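Bifunctional endo-1,4-beta-xylanase A (Neocallimastix patriciarum, PDB 2VG9) catalyses the endo-hydrolysis of beta-1,4-xylosidic linkages in xylan, acting as a family 11 glycoside hydrolase with a beta jelly-roll fold. Local coordinates at residues S36-K41 against T210-Y215; I73-A78 against G170-S175; C94-F99 against L191-L196; Y113-W118 against Q158-R163. All coordinates share one frame; numbering follows the deposited sequence.

The contacts run across the two packed sheets of the jelly roll. Contacts 1 and 2 share the six-stranded antiparallel sheet, where strands 203-216 and 73-86 are neighbours, and their centres are about 12 Å apart. Contacts 3 and 4 share the larger mixed sheet through strands 89-100 and 110-115. The centres of contacts 3 and 4 are about 11 Å apart. Contact 3 lies about 6 Å from the centre of the chain and touches the other three; contacts 1 and 4, with centres about 19 Å apart, do not meet. Along the chain contact 1 encloses all the others, contact 4 lies innermost, and contacts 2 and 3 interleave. Early and late strands are thereby joined into one compact, curved catalytic domain.

Contact 1. Residues S36-K41 against T210-Y215; sequences SGATFK and TLLDVY
A type II' beta turn from Ser36 to Thr39, just ahead of strand 40-45, lays Ala38 and Thr39 against Leu212 and Thr210 of strand 203-216. No direct hydrogen bond crosses here; packing and one water do the joining. Ala38 CB sits 3.9 Å from Leu212 CG, while the CD2 branch of the leucine reaches 3.6 Å from Ala38 O, a buried carbonyl oxygen without a polar partner. With CG trans to its backbone N (chi1 -178°), Leu212 sends that same CD2 to the edge of the Phe40 ring, 4.3 Å from CE2. In the jelly roll this leucine also packs on Leu196 of the facing sheet, so Leu212 links the turn to the packing between the sheets. Beyond it, Phe40 pairs through its backbone with Val209, and strand 40-45 begins. Thr39 divides its branches: CG2 touches the backbone of strand 203-216, 3.4 Å from Thr210 O, whereas OG1 turns back to Ser36 O at 2.7 Å, adding a second donor to the turn bond from Thr39 N. OG1 also bonds an acetate ion, probably from the crystallisation liquor. A valine here would probably leave Ser36 O with only the backbone N-H as donor within the turn, and the acetate without its hydroxyl partner. A water accepts from Ala38 N at 2.9 Å and donates to Leu212 O at 2.7 Å.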
loop_
_atom_site.group_PDB
_atom_site.type_symbol
_atom_site.label_atom_id
_atom_site.label_comp_id
_atom_site.label_asym_id
_atom_site.label_seq_id
_atom_site.Cartn_x
_atom_site.Cartn_y
_atom_site.Cartn_z
ATOM N N SER A 36 18.919 -2.851 -4.022
ATOM C CA SER A 36 19.290 -1.428 -4.115
ATOM C C SER A 36 18.073 -0.534 -4.170
ATOM O O SER A 36 17.022 -0.939 -4.701
ATOM C CB SER A 36 20.084 -1.117 -5.399
ATOM O OG SER A 36 21.025 -2.144 -5.660
ATOM N N GLY A 37 18.235 0.682 -3.645
ATOM C CA GLY A 37 17.224 1.706 -3.763
ATOM C C GLY A 37 15.994 1.299 -2.977
ATOM O O GLY A 37 16.082 1.043 -1.763
ATOM N N ALA A 38 14.846 1.260 -3.651
ATOM C CA ALA A 38 13.583 0.878 -2.970
ATOM C C ALA A 38 13.178 -0.575 -3.269
ATOM O O ALA A 38 12.125 -1.002 -2.833
ATOM C CB ALA A 38 12.451 1.812 -3.357
ATOM N N THR A 39 14.008 -1.311 -4.012
ATOM C CA THR A 39 13.645 -2.667 -4.469
ATOM C C THR A 39 13.658 -3.662 -3.281
ATOM O O THR A 39 14.316 -3.424 -2.261
ATOM C CB THR A 39 14.563 -3.174 -5.651
ATOM O OG1 THR A 39 15.903 -3.329 -5.191
ATOM C CG2 THR A 39 14.560 -2.228 -6.847
ATOM N N PHE A 40 12.931 -4.770 -3.420
ATOM C CA PHE A 40 12.867 -5.808 -2.425
ATOM C C PHE A 40 12.134 -7.009 -3.010
ATOM O O PHE A 40 11.401 -6.900 -4.004
ATOM C CB PHE A 40 12.118 -5.345 -1.156
ATOM C CG PHE A 40 10.631 -5.070 -1.363
ATOM C CD1 PHE A 40 9.663 -5.989 -0.909
ATOM C CD2 PHE A 40 10.206 -3.927 -2.023
ATOM C CE1 PHE A 40 8.276 -5.726 -1.063
ATOM C CE2 PHE A 40 8.837 -3.641 -2.173
ATOM C CZ PHE A 40 7.863 -4.544 -1.695
ATOM N N LYS A 41 12.325 -8.147 -2.351
ATOM C CA LYS A 41 11.618 -9.372 -2.644
ATOM C C LYS A 41 11.034 -9.814 -1.300
ATOM O O LYS A 41 11.634 -9.585 -0.239
ATOM C CB LYS A 41 12.630 -10.398 -3.139
ATOM C CG LYS A 41 12.064 -11.759 -3.563
ATOM C CD LYS A 41 13.226 -12.746 -3.876
ATOM C CE LYS A 41 12.704 -14.003 -4.591
ATOM N NZ LYS A 41 13.820 -14.882 -5.149
ATOM N N THR A 210 11.593 -5.820 -8.655
ATOM C CA THR A 210 12.924 -5.677 -9.204
ATOM C C THR A 210 13.156 -4.264 -9.655
ATOM O O THR A 210 14.297 -3.871 -9.851
ATOM C CB THR A 210 13.156 -6.634 -10.371
ATOM O OG1 THR A 210 12.121 -6.438 -11.356
ATOM C CG2 THR A 210 13.135 -8.080 -9.884
ATOM N N LEU A 211 12.077 -3.496 -9.810
ATOM C CA LEU A 211 12.177 -2.069 -10.105
ATOM C C LEU A 211 11.188 -1.352 -9.243
ATOM O O LEU A 211 10.019 -1.709 -9.239
ATOM C CB LEU A 211 11.822 -1.792 -11.577
ATOM C CG LEU A 211 12.126 -0.479 -12.289
ATOM C CD1 LEU A 211 11.716 -0.649 -13.801
ATOM C CD2 LEU A 211 11.449 0.746 -11.713
ATOM N N LEU A 212 11.646 -0.335 -8.522
ATOM C CA LEU A 212 10.743 0.537 -7.770
ATOM C C LEU A 212 11.359 1.909 -7.658
ATOM O O LEU A 212 12.417 2.070 -7.076
ATOM C CB LEU A 212 10.410 -0.015 -6.373
ATOM C CG LEU A 212 9.437 0.832 -5.559
ATOM C CD1 LEU A 212 8.203 1.190 -6.359
ATOM C CD2 LEU A 212 9.052 0.082 -4.253
ATOM N N ASP A 213 10.681 2.892 -8.221
ATOM C CA ASP A 213 11.162 4.271 -8.161
ATOM C C ASP A 213 9.976 5.104 -7.721
ATOM O O ASP A 213 8.877 4.931 -8.233
ATOM C CB ASP A 213 11.613 4.742 -9.549
ATOM C CG ASP A 213 12.473 6.005 -9.505
ATOM O OD1 ASP A 213 12.823 6.500 -8.420
ATOM O OD2 ASP A 213 12.806 6.501 -10.596
ATOM N N VAL A 214 10.206 5.974 -6.750
ATOM C CA VAL A 214 9.171 6.906 -6.255
ATOM C C VAL A 214 9.802 8.286 -6.297
ATOM O O VAL A 214 10.928 8.462 -5.817
ATOM C CB VAL A 214 8.718 6.559 -4.810
ATOM C CG1 VAL A 214 7.503 7.409 -4.412
ATOM C CG2 VAL A 214 8.361 5.079 -4.686
ATOM N N TYR A 215 9.123 9.252 -6.904
ATOM C CA TYR A 215 9.667 10.614 -6.996
ATOM C C TYR A 215 8.576 11.718 -7.006
ATOM O O TYR A 215 7.389 11.452 -7.292
ATOM C CB TYR A 215 10.553 10.739 -8.242
ATOM C CG TYR A 215 9.795 10.589 -9.562
ATOM C CD1 TYR A 215 9.282 11.722 -10.224
ATOM C CD2 TYR A 215 9.585 9.330 -10.131
ATOM C CE1 TYR A 215 8.570 11.610 -11.396
ATOM C CE2 TYR A 215 8.881 9.208 -11.342
ATOM C CZ TYR A 215 8.376 10.349 -11.955
ATOM O OH TYR A 215 7.680 10.272 -13.131
HETATM O O HOH W 1 14.983 2.110 -6.385
#

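Contact 2. Residues I73-A78 against G170-S175; sequences IGLDYA and GHITVS
Tyr77 and Gly170 exchange both backbone bonds of an antiparallel hydrogen-bonded pair, Tyr77 N to Gly170 O at 3.1 Å and Gly170 N to Tyr77 O at 2.9 Å. The next hydrogen-bonded pair, Leu75 with Ile172, does the same, and the bond from Ile172 N to Leu75 O is short at 2.7 Å. Strand 169-173 is an outermost strand, within the chain, of the six-stranded sheet of this jelly roll, and the chain then passes into helix 174-182. There a side chain takes over from the strand: Ser175 OG accepts from Ile73 N at 3.0 Å, nearly straight at 164°, while Ser175 N returns only a weak bond to Ile73 O. The Tyr77 ring, its chi1 of 75° setting CG between the backbone N and carbonyl carbon, brings one face over Gly170 N. Its CE2 touches Ile172 CD1 at 3.7 Å, and its hydroxyl bonds Glu116 OE1. A phenylalanine in its place would probably keep the ring packing but deprive the Glu116 carboxylate of that hydroxyl. Val174 CG2 meets Leu75 CB at 3.8 Å on the side of Tyr77; on the opposite face, that of Asp76, Thr173 OG1 bonds Asp133.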
loop_
_atom_site.group_PDB
_atom_site.type_symbol
_atom_site.label_atom_id
_atom_site.label_comp_id
_atom_site.label_asym_id
_atom_site.label_seq_id
_atom_site.Cartn_x
_atom_site.Cartn_y
_atom_site.Cartn_z
ATOM N N ILE A 73 3.648 13.393 -8.505
ATOM C CA ILE A 73 4.238 12.273 -7.756
ATOM C C ILE A 73 4.170 11.079 -8.702
ATOM O O ILE A 73 3.091 10.701 -9.149
ATOM C CB ILE A 73 3.524 11.976 -6.404
ATOM C CG1 ILE A 73 3.481 13.217 -5.490
ATOM C CG2 ILE A 73 4.202 10.731 -5.675
ATOM C CD1 ILE A 73 2.587 13.006 -4.203
ATOM N N GLY A 74 5.335 10.536 -9.049
ATOM C CA GLY A 74 5.400 9.355 -9.917
ATOM C C GLY A 74 5.857 8.113 -9.158
ATOM O O GLY A 74 6.672 8.207 -8.216
ATOM N N LEU A 75 5.332 6.954 -9.551
ATOM C CA LEU A 75 5.842 5.670 -9.047
ATOM C C LEU A 75 5.951 4.722 -10.230
ATOM O O LEU A 75 4.964 4.503 -10.945
ATOM C CB LEU A 75 4.964 5.072 -7.914
ATOM C CG LEU A 75 5.423 3.743 -7.224
ATOM C CD1 LEU A 75 4.939 3.659 -5.778
ATOM C CD2 LEU A 75 4.919 2.495 -7.967
ATOM N N ASP A 76 7.148 4.158 -10.416
ATOM C CA ASP A 76 7.398 3.209 -11.489
ATOM C C ASP A 76 7.833 1.940 -10.812
ATOM O O ASP A 76 8.626 1.994 -9.885
ATOM C CB ASP A 76 8.514 3.710 -12.403
ATOM C CG ASP A 76 8.147 4.971 -13.131
ATOM O OD1 ASP A 76 7.143 4.972 -13.823
ATOM O OD2 ASP A 76 8.869 5.983 -13.013
ATOM N N TYR A 77 7.305 0.810 -11.250
ATOM C CA TYR A 77 7.590 -0.466 -10.606
ATOM C C TYR A 77 7.609 -1.599 -11.646
ATOM O O TYR A 77 6.986 -1.507 -12.713
ATOM C CB TYR A 77 6.570 -0.740 -9.464
ATOM C CG TYR A 77 5.184 -1.148 -9.960
ATOM C CD1 TYR A 77 4.753 -2.484 -9.870
ATOM C CD2 TYR A 77 4.323 -0.204 -10.524
ATOM C CE1 TYR A 77 3.458 -2.876 -10.365
ATOM C CE2 TYR A 77 3.043 -0.564 -11.017
ATOM C CZ TYR A 77 2.632 -1.901 -10.936
ATOM O OH TYR A 77 1.410 -2.209 -11.415
ATOM N N ALA A 78 8.369 -2.650 -11.353
ATOM C CA ALA A 78 8.249 -3.933 -12.078
ATOM C C ALA A 78 8.447 -5.052 -11.052
ATOM O O ALA A 78 9.408 -5.007 -10.268
ATOM C CB ALA A 78 9.285 -4.048 -13.222
ATOM N N GLY A 170 4.602 -1.108 -14.307
ATOM C CA GLY A 170 4.187 0.040 -15.068
ATOM C C GLY A 170 4.400 1.354 -14.356
ATOM O O GLY A 170 5.026 1.388 -13.315
ATOM N N HIS A 171 3.883 2.428 -14.948
ATOM C CA HIS A 171 3.962 3.765 -14.378
ATOM C C HIS A 171 2.647 4.139 -13.699
ATOM O O HIS A 171 1.578 3.893 -14.257
ATOM C CB HIS A 171 4.210 4.778 -15.483
ATOM C CG HIS A 171 4.177 6.186 -14.984
ATOM N ND1 HIS A 171 3.031 6.955 -15.010
ATOM C CD2 HIS A 171 5.121 6.926 -14.356
ATOM C CE1 HIS A 171 3.288 8.133 -14.462
ATOM N NE2 HIS A 171 4.541 8.135 -14.050
ATOM N N ILE A 172 2.731 4.694 -12.492
ATOM C CA ILE A 172 1.559 5.250 -11.813
ATOM C C ILE A 172 1.803 6.731 -11.503
ATOM O O ILE A 172 2.775 7.097 -10.824
ATOM C CB ILE A 172 1.236 4.493 -10.490
ATOM C CG1 ILE A 172 1.009 2.976 -10.772
ATOM C CG2 ILE A 172 0.064 5.199 -9.687
ATOM C CD1 ILE A 172 0.999 2.116 -9.538
ATOM N N THR A 173 0.911 7.570 -12.019
ATOM C CA THR A 173 0.854 8.967 -11.624
ATOM C C THR A 173 0.042 9.077 -10.339
ATOM O O THR A 173 -1.162 9.395 -10.346
ATOM C CB THR A 173 0.294 9.873 -12.739
ATOM O OG1 THR A 173 0.864 9.473 -13.998
ATOM C CG2 THR A 173 0.582 11.374 -12.426
ATOM N N VAL A 174 0.734 8.813 -9.232
ATOM C CA VAL A 174 0.148 8.802 -7.904
ATOM C C VAL A 174 -0.623 10.123 -7.643
ATOM O O VAL A 174 -1.739 10.105 -7.105
ATOM C CB VAL A 174 1.254 8.569 -6.829
ATOM C CG1 VAL A 174 0.704 8.735 -5.423
ATOM C CG2 VAL A 174 1.893 7.141 -6.998
ATOM N N SER A 175 -0.059 11.257 -8.070
ATOM C CA SER A 175 -0.723 12.555 -7.863
ATOM C C SER A 175 -2.078 12.673 -8.588
ATOM O O SER A 175 -2.928 13.445 -8.156
ATOM C CB SER A 175 0.220 13.713 -8.284
ATOM O OG SER A 175 0.875 13.446 -9.526
#

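Contact 3. Residues C94-F99 against L191-L196; sequences CVYGWF and LYEVAL
The indole of Trp98 meets the carboxylate of Glu193 at its edge, OE2 lying in the ring plane 3.9 Å from CD1. The same oxygen approaches the Tyr96 ring obliquely, 3.7 Å from CE2; that ring also makes a cation-pi contact with Arg56 and meets Tyr113 edge-to-face. Glu193 CG lies between its backbone N and carbonyl carbon (chi1 72°), and the extended chain beyond carries OE2 to both rings. Tyr192 runs alongside Trp98, its ring obliquely placed, the planes at 90°, and Leu191 CD1 touches the edge of the Phe99 ring. These strands, 89-100 and 190-200, are antiparallel neighbours in the curved mixed sheet of the jelly roll; in family 11 enzymes its concave side forms the xylan cleft. Tyr96, Trp98 and Glu193 share one side, consistent with cleft lining. Trp98 NE1 donates to Tyr96 OH at 3.0 Å in a bent bond, and that hydroxyl also bonds Glu111. On the other side Val95 CG1 packs on Val194 CG1 at 3.7 Å. Backbone bonds flank a one-residue slip in register: Tyr96 N to Ala195 O at 2.6 Å, and Tyr192 N to Trp98 O at 3.0 Å. At the slip a side chain on Gly97 would collide with Glu193 O, and its bare CA rests 3.6 Å from Glu193 CG.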
loop_
_atom_site.group_PDB
_atom_site.type_symbol
_atom_site.label_atom_id
_atom_site.label_comp_id
_atom_site.label_asym_id
_atom_site.label_seq_id
_atom_site.Cartn_x
_atom_site.Cartn_y
_atom_site.Cartn_z
ATOM N N CYS A 94 -0.094 -3.182 -4.234
ATOM C CA CYS A 94 -0.667 -1.849 -4.310
ATOM C C CYS A 94 0.296 -0.736 -3.923
ATOM O O CYS A 94 1.244 -0.953 -3.176
ATOM C CB CYS A 94 -1.939 -1.769 -3.432
ATOM S SG CYS A 94 -1.643 -2.033 -1.664
ATOM N N VAL A 95 0.039 0.468 -4.416
ATOM C CA VAL A 95 0.659 1.666 -3.837
ATOM C C VAL A 95 -0.087 1.897 -2.534
ATOM O O VAL A 95 -1.315 1.648 -2.452
ATOM C CB VAL A 95 0.480 2.928 -4.710
ATOM C CG1 VAL A 95 1.236 4.140 -4.149
ATOM C CG2 VAL A 95 0.861 2.683 -6.167
ATOM N N TYR A 96 0.639 2.368 -1.515
ATOM C CA TYR A 96 0.094 2.461 -0.170
ATOM C C TYR A 96 0.639 3.665 0.616
ATOM O O TYR A 96 1.771 4.062 0.412
ATOM C CB TYR A 96 0.452 1.180 0.578
ATOM C CG TYR A 96 0.069 1.175 2.036
ATOM C CD1 TYR A 96 -1.187 0.701 2.452
ATOM C CD2 TYR A 96 0.960 1.610 3.003
ATOM C CE1 TYR A 96 -1.533 0.676 3.794
ATOM C CE2 TYR A 96 0.616 1.612 4.368
ATOM C CZ TYR A 96 -0.624 1.150 4.756
ATOM O OH TYR A 96 -0.954 1.137 6.112
ATOM N N GLY A 97 -0.172 4.228 1.509
ATOM C CA GLY A 97 0.333 5.270 2.391
ATOM C C GLY A 97 -0.788 5.848 3.229
ATOM O O GLY A 97 -1.889 5.267 3.292
ATOM N N TRP A 98 -0.493 6.970 3.901
ATOM C CA TRP A 98 -1.514 7.700 4.698
ATOM C C TRP A 98 -1.564 9.186 4.380
ATOM O O TRP A 98 -0.549 9.773 3.954
ATOM C CB TRP A 98 -1.243 7.531 6.206
ATOM C CG TRP A 98 -1.358 6.104 6.721
ATOM C CD1 TRP A 98 -0.481 5.079 6.507
ATOM C CD2 TRP A 98 -2.396 5.578 7.553
ATOM N NE1 TRP A 98 -0.910 3.951 7.149
ATOM C CE2 TRP A 98 -2.090 4.222 7.790
ATOM C CE3 TRP A 98 -3.553 6.118 8.121
ATOM C CZ2 TRP A 98 -2.915 3.384 8.573
ATOM C CZ3 TRP A 98 -4.360 5.311 8.874
ATOM C CH2 TRP A 98 -4.034 3.940 9.106
ATOM N N PHE A 99 -2.737 9.804 4.584
ATOM C CA PHE A 99 -2.833 11.268 4.728
ATOM C C PHE A 99 -3.042 11.548 6.220
ATOM O O PHE A 99 -4.048 11.122 6.818
ATOM C CB PHE A 99 -3.985 11.920 3.924
ATOM C CG PHE A 99 -4.037 11.540 2.456
ATOM C CD1 PHE A 99 -2.861 11.296 1.714
ATOM C CD2 PHE A 99 -5.277 11.440 1.801
ATOM C CE1 PHE A 99 -2.925 10.948 0.354
ATOM C CE2 PHE A 99 -5.335 11.103 0.446
ATOM C CZ PHE A 99 -4.143 10.852 -0.282
ATOM N N LEU A 191 0.686 14.468 3.298
ATOM C CA LEU A 191 1.199 13.197 2.792
ATOM C C LEU A 191 2.240 12.544 3.728
ATOM O O LEU A 191 3.317 13.081 3.947
ATOM C CB LEU A 191 1.738 13.371 1.372
ATOM C CG LEU A 191 2.198 12.091 0.656
ATOM C CD1 LEU A 191 1.032 11.012 0.541
ATOM C CD2 LEU A 191 2.722 12.536 -0.712
ATOM N N TYR A 192 1.907 11.379 4.270
ATOM C CA TYR A 192 2.796 10.632 5.126
ATOM C C TYR A 192 3.896 9.895 4.345
ATOM O O TYR A 192 5.062 10.013 4.678
ATOM C CB TYR A 192 1.955 9.655 5.964
ATOM C CG TYR A 192 2.727 8.735 6.890
ATOM C CD1 TYR A 192 3.388 9.254 8.007
ATOM C CD2 TYR A 192 2.772 7.352 6.677
ATOM C CE1 TYR A 192 4.093 8.439 8.888
ATOM C CE2 TYR A 192 3.484 6.502 7.572
ATOM C CZ TYR A 192 4.138 7.069 8.679
ATOM O OH TYR A 192 4.861 6.316 9.594
ATOM N N GLU A 193 3.511 9.102 3.341
ATOM C CA GLU A 193 4.444 8.285 2.539
ATOM C C GLU A 193 3.747 7.809 1.271
ATOM O O GLU A 193 2.514 7.893 1.151
ATOM C CB GLU A 193 4.850 7.026 3.303
ATOM C CG GLU A 193 3.667 6.026 3.381
ATOM C CD GLU A 193 3.944 4.822 4.259
ATOM O OE1 GLU A 193 5.100 4.352 4.297
ATOM O OE2 GLU A 193 3.001 4.353 4.919
ATOM N N VAL A 194 4.549 7.305 0.331
ATOM C CA VAL A 194 4.062 6.666 -0.880
ATOM C C VAL A 194 4.908 5.412 -1.002
ATOM O O VAL A 194 6.147 5.468 -1.159
ATOM C CB VAL A 194 4.200 7.552 -2.158
ATOM C CG1 VAL A 194 3.761 6.782 -3.420
ATOM C CG2 VAL A 194 3.367 8.865 -2.039
ATOM N N ALA A 195 4.234 4.270 -0.902
ATOM C CA ALA A 195 4.929 3.010 -0.830
ATOM C C ALA A 195 4.335 2.027 -1.792
ATOM O O ALA A 195 3.183 2.168 -2.177
ATOM C CB ALA A 195 4.870 2.443 0.629
ATOM N N LEU A 196 5.130 1.034 -2.188
ATOM C CA LEU A 196 4.603 -0.160 -2.838
ATOM C C LEU A 196 4.516 -1.312 -1.824
ATOM O O LEU A 196 5.474 -1.601 -1.121
ATOM C CB LEU A 196 5.439 -0.544 -4.043
ATOM C CG LEU A 196 4.747 -1.617 -4.872
ATOM C CD1 LEU A 196 3.610 -0.969 -5.704
ATOM C CD2 LEU A 196 5.824 -2.346 -5.725
#

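Contact 4. Residues Y113-W118 against Q158-R163; sequences YIIEDW and QYFSVR
Tyr113 and Phe160 lie side by side with ring planes only 7° apart, yet slid so far that they barely overlap; Tyr113 CD2 comes within 3.4 Å of Phe160 CE1. Ile115 CD1 extends this tight row at the edge of the Phe160 ring, 4.0 Å from Phe160 CD1. Beneath, strands 110-115 and 153-163 form a parallel pair in the mixed sheet of the jelly roll, with nearly straight bonds such as Ile115 N to Ser161 O at 2.8 Å. Past the corner at Glu116 the fit loosens. The partly exposed Trp118 only grazes Val162, and water fills in: one molecule accepts from Trp118 NE1 at 2.9 Å and donates to Arg163 O, another joins Ile115 O to that same oxygen. Glu116 CB points away, but a bend at chi2 (-74°) brings OE2 back to 3.8 Å from Arg163 CD, without a salt bridge. The buried carboxylate instead has Arg167, Tyr77 and Tyr137 as partners, and Tyr137 also bonds Arg163 NH1, a network likely to stabilise its negative charge.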
loop_
_atom_site.group_PDB
_atom_site.type_symbol
_atom_site.label_atom_id
_atom_site.label_comp_id
_atom_site.label_asym_id
_atom_site.label_seq_id
_atom_site.Cartn_x
_atom_site.Cartn_y
_atom_site.Cartn_z
ATOM N N TYR A 113 -4.962 3.146 -0.886
ATOM C CA TYR A 113 -4.515 1.989 -1.650
ATOM C C TYR A 113 -4.738 2.274 -3.129
ATOM O O TYR A 113 -5.845 2.651 -3.556
ATOM C CB TYR A 113 -5.336 0.749 -1.304
ATOM C CG TYR A 113 -5.271 0.331 0.124
ATOM C CD1 TYR A 113 -4.427 -0.697 0.542
ATOM C CD2 TYR A 113 -6.096 0.939 1.065
ATOM C CE1 TYR A 113 -4.378 -1.072 1.890
ATOM C CE2 TYR A 113 -6.054 0.587 2.382
ATOM C CZ TYR A 113 -5.207 -0.414 2.791
ATOM O OH TYR A 113 -5.229 -0.732 4.129
ATOM N N ILE A 114 -3.698 2.091 -3.924
ATOM C CA ILE A 114 -3.897 2.087 -5.359
ATOM C C ILE A 114 -3.548 0.670 -5.788
ATOM O O ILE A 114 -2.363 0.310 -5.881
ATOM C CB ILE A 114 -3.020 3.136 -6.090
ATOM C CG1 ILE A 114 -3.372 4.559 -5.601
ATOM C CG2 ILE A 114 -3.216 3.049 -7.608
ATOM C CD1 ILE A 114 -2.296 5.567 -5.950
ATOM N N ILE A 115 -4.588 -0.143 -6.004
ATOM C CA ILE A 115 -4.368 -1.586 -6.126
ATOM C C ILE A 115 -4.200 -1.974 -7.575
ATOM O O ILE A 115 -5.135 -1.859 -8.371
ATOM C CB ILE A 115 -5.495 -2.412 -5.452
ATOM C CG1 ILE A 115 -5.728 -1.923 -4.014
ATOM C CG2 ILE A 115 -5.195 -3.910 -5.529
ATOM C CD1 ILE A 115 -6.830 -2.676 -3.243
ATOM N N GLU A 116 -2.994 -2.460 -7.879
ATOM C CA GLU A 116 -2.572 -2.843 -9.225
ATOM C C GLU A 116 -2.877 -4.294 -9.576
ATOM O O GLU A 116 -3.134 -4.623 -10.737
ATOM C CB GLU A 116 -1.064 -2.586 -9.362
ATOM C CG GLU A 116 -0.726 -1.126 -9.229
ATOM C CD GLU A 116 -1.142 -0.341 -10.495
ATOM O OE1 GLU A 116 -0.408 -0.409 -11.517
ATOM O OE2 GLU A 116 -2.205 0.322 -10.464
ATOM N N ASP A 117 -2.848 -5.153 -8.570
ATOM C CA ASP A 117 -3.070 -6.579 -8.749
ATOM C C ASP A 117 -3.495 -7.121 -7.383
ATOM O O ASP A 117 -3.205 -6.504 -6.320
ATOM C CB ASP A 117 -1.785 -7.273 -9.255
ATOM C CG ASP A 117 -2.051 -8.634 -9.939
ATOM O OD1 ASP A 117 -3.184 -9.123 -9.974
ATOM O OD2 ASP A 117 -1.092 -9.238 -10.442
ATOM N N TRP A 118 -4.281 -8.205 -7.424
ATOM C CA TRP A 118 -4.814 -8.847 -6.233
ATOM C C TRP A 118 -5.190 -10.282 -6.597
ATOM O O TRP A 118 -5.394 -10.612 -7.780
ATOM C CB TRP A 118 -6.061 -8.137 -5.673
ATOM C CG TRP A 118 -7.165 -7.929 -6.703
ATOM C CD1 TRP A 118 -7.325 -6.842 -7.525
ATOM C CD2 TRP A 118 -8.224 -8.854 -7.040
ATOM N NE1 TRP A 118 -8.427 -7.021 -8.340
ATOM C CE2 TRP A 118 -9.001 -8.246 -8.050
ATOM C CE3 TRP A 118 -8.594 -10.130 -6.566
ATOM C CZ2 TRP A 118 -10.135 -8.887 -8.628
ATOM C CZ3 TRP A 118 -9.731 -10.779 -7.149
ATOM C CH2 TRP A 118 -10.470 -10.143 -8.178
ATOM N N GLN A 158 -10.528 4.883 4.554
ATOM C CA GLN A 158 -9.647 4.313 3.538
ATOM C C GLN A 158 -10.076 4.832 2.172
ATOM O O GLN A 158 -11.273 4.885 1.872
ATOM C CB GLN A 158 -9.693 2.789 3.603
ATOM C CG GLN A 158 -9.114 2.226 4.913
ATOM C CD GLN A 158 -9.363 0.743 5.079
ATOM O OE1 GLN A 158 -10.442 0.246 4.771
ATOM N NE2 GLN A 158 -8.370 0.035 5.577
ATOM N N TYR A 159 -9.122 5.262 1.352
ATOM C CA TYR A 159 -9.419 5.618 -0.041
ATOM C C TYR A 159 -8.807 4.548 -0.931
ATOM O O TYR A 159 -7.703 4.086 -0.680
ATOM C CB TYR A 159 -8.881 7.006 -0.445
ATOM C CG TYR A 159 -9.427 8.181 0.313
ATOM C CD1 TYR A 159 -10.529 8.045 1.179
ATOM C CD2 TYR A 159 -8.882 9.448 0.127
ATOM C CE1 TYR A 159 -11.039 9.142 1.892
ATOM C CE2 TYR A 159 -9.382 10.556 0.828
ATOM C CZ TYR A 159 -10.461 10.392 1.708
ATOM O OH TYR A 159 -10.935 11.495 2.388
ATOM N N PHE A 160 -9.537 4.204 -1.981
ATOM C CA PHE A 160 -9.176 3.145 -2.938
ATOM C C PHE A 160 -9.302 3.599 -4.351
ATOM O O PHE A 160 -10.275 4.266 -4.691
ATOM C CB PHE A 160 -10.137 1.929 -2.805
ATOM C CG PHE A 160 -9.984 1.180 -1.496
ATOM C CD1 PHE A 160 -9.067 0.125 -1.398
ATOM C CD2 PHE A 160 -10.758 1.545 -0.355
ATOM C CE1 PHE A 160 -8.892 -0.577 -0.175
ATOM C CE2 PHE A 160 -10.614 0.844 0.851
ATOM C CZ PHE A 160 -9.673 -0.210 0.948
ATOM N N SER A 161 -8.311 3.199 -5.156
ATOM C CA SER A 161 -8.389 3.083 -6.604
ATOM C C SER A 161 -8.061 1.627 -6.903
ATOM O O SER A 161 -6.972 1.143 -6.584
ATOM C CB SER A 161 -7.290 3.902 -7.275
ATOM O OG SER A 161 -7.574 5.277 -7.287
ATOM N N VAL A 162 -8.975 0.933 -7.564
ATOM C CA VAL A 162 -8.707 -0.446 -7.900
ATOM C C VAL A 162 -8.579 -0.551 -9.410
ATOM O O VAL A 162 -9.539 -0.259 -10.136
ATOM C CB VAL A 162 -9.826 -1.368 -7.353
ATOM C CG1 VAL A 162 -9.596 -2.842 -7.795
ATOM C CG2 VAL A 162 -9.907 -1.210 -5.826
ATOM N N ARG A 163 -7.398 -0.944 -9.884
ATOM C CA ARG A 163 -7.159 -1.125 -11.327
ATOM C C ARG A 163 -8.017 -2.266 -11.877
ATOM O O ARG A 163 -8.006 -3.387 -11.334
ATOM C CB ARG A 163 -5.683 -1.446 -11.614
ATOM C CG ARG A 163 -5.326 -1.267 -13.077
ATOM C CD ARG A 163 -3.837 -1.527 -13.363
ATOM N NE ARG A 163 -3.538 -1.516 -14.815
ATOM C CZ ARG A 163 -3.213 -0.417 -15.494
ATOM N NH1 ARG A 163 -3.111 0.741 -14.863
ATOM N NH2 ARG A 163 -2.919 -0.472 -16.788
HETATM O O HOH W 2 -6.213 -4.454 -9.324
HETATM O O HOH W 3 -9.534 -5.683 -10.634
#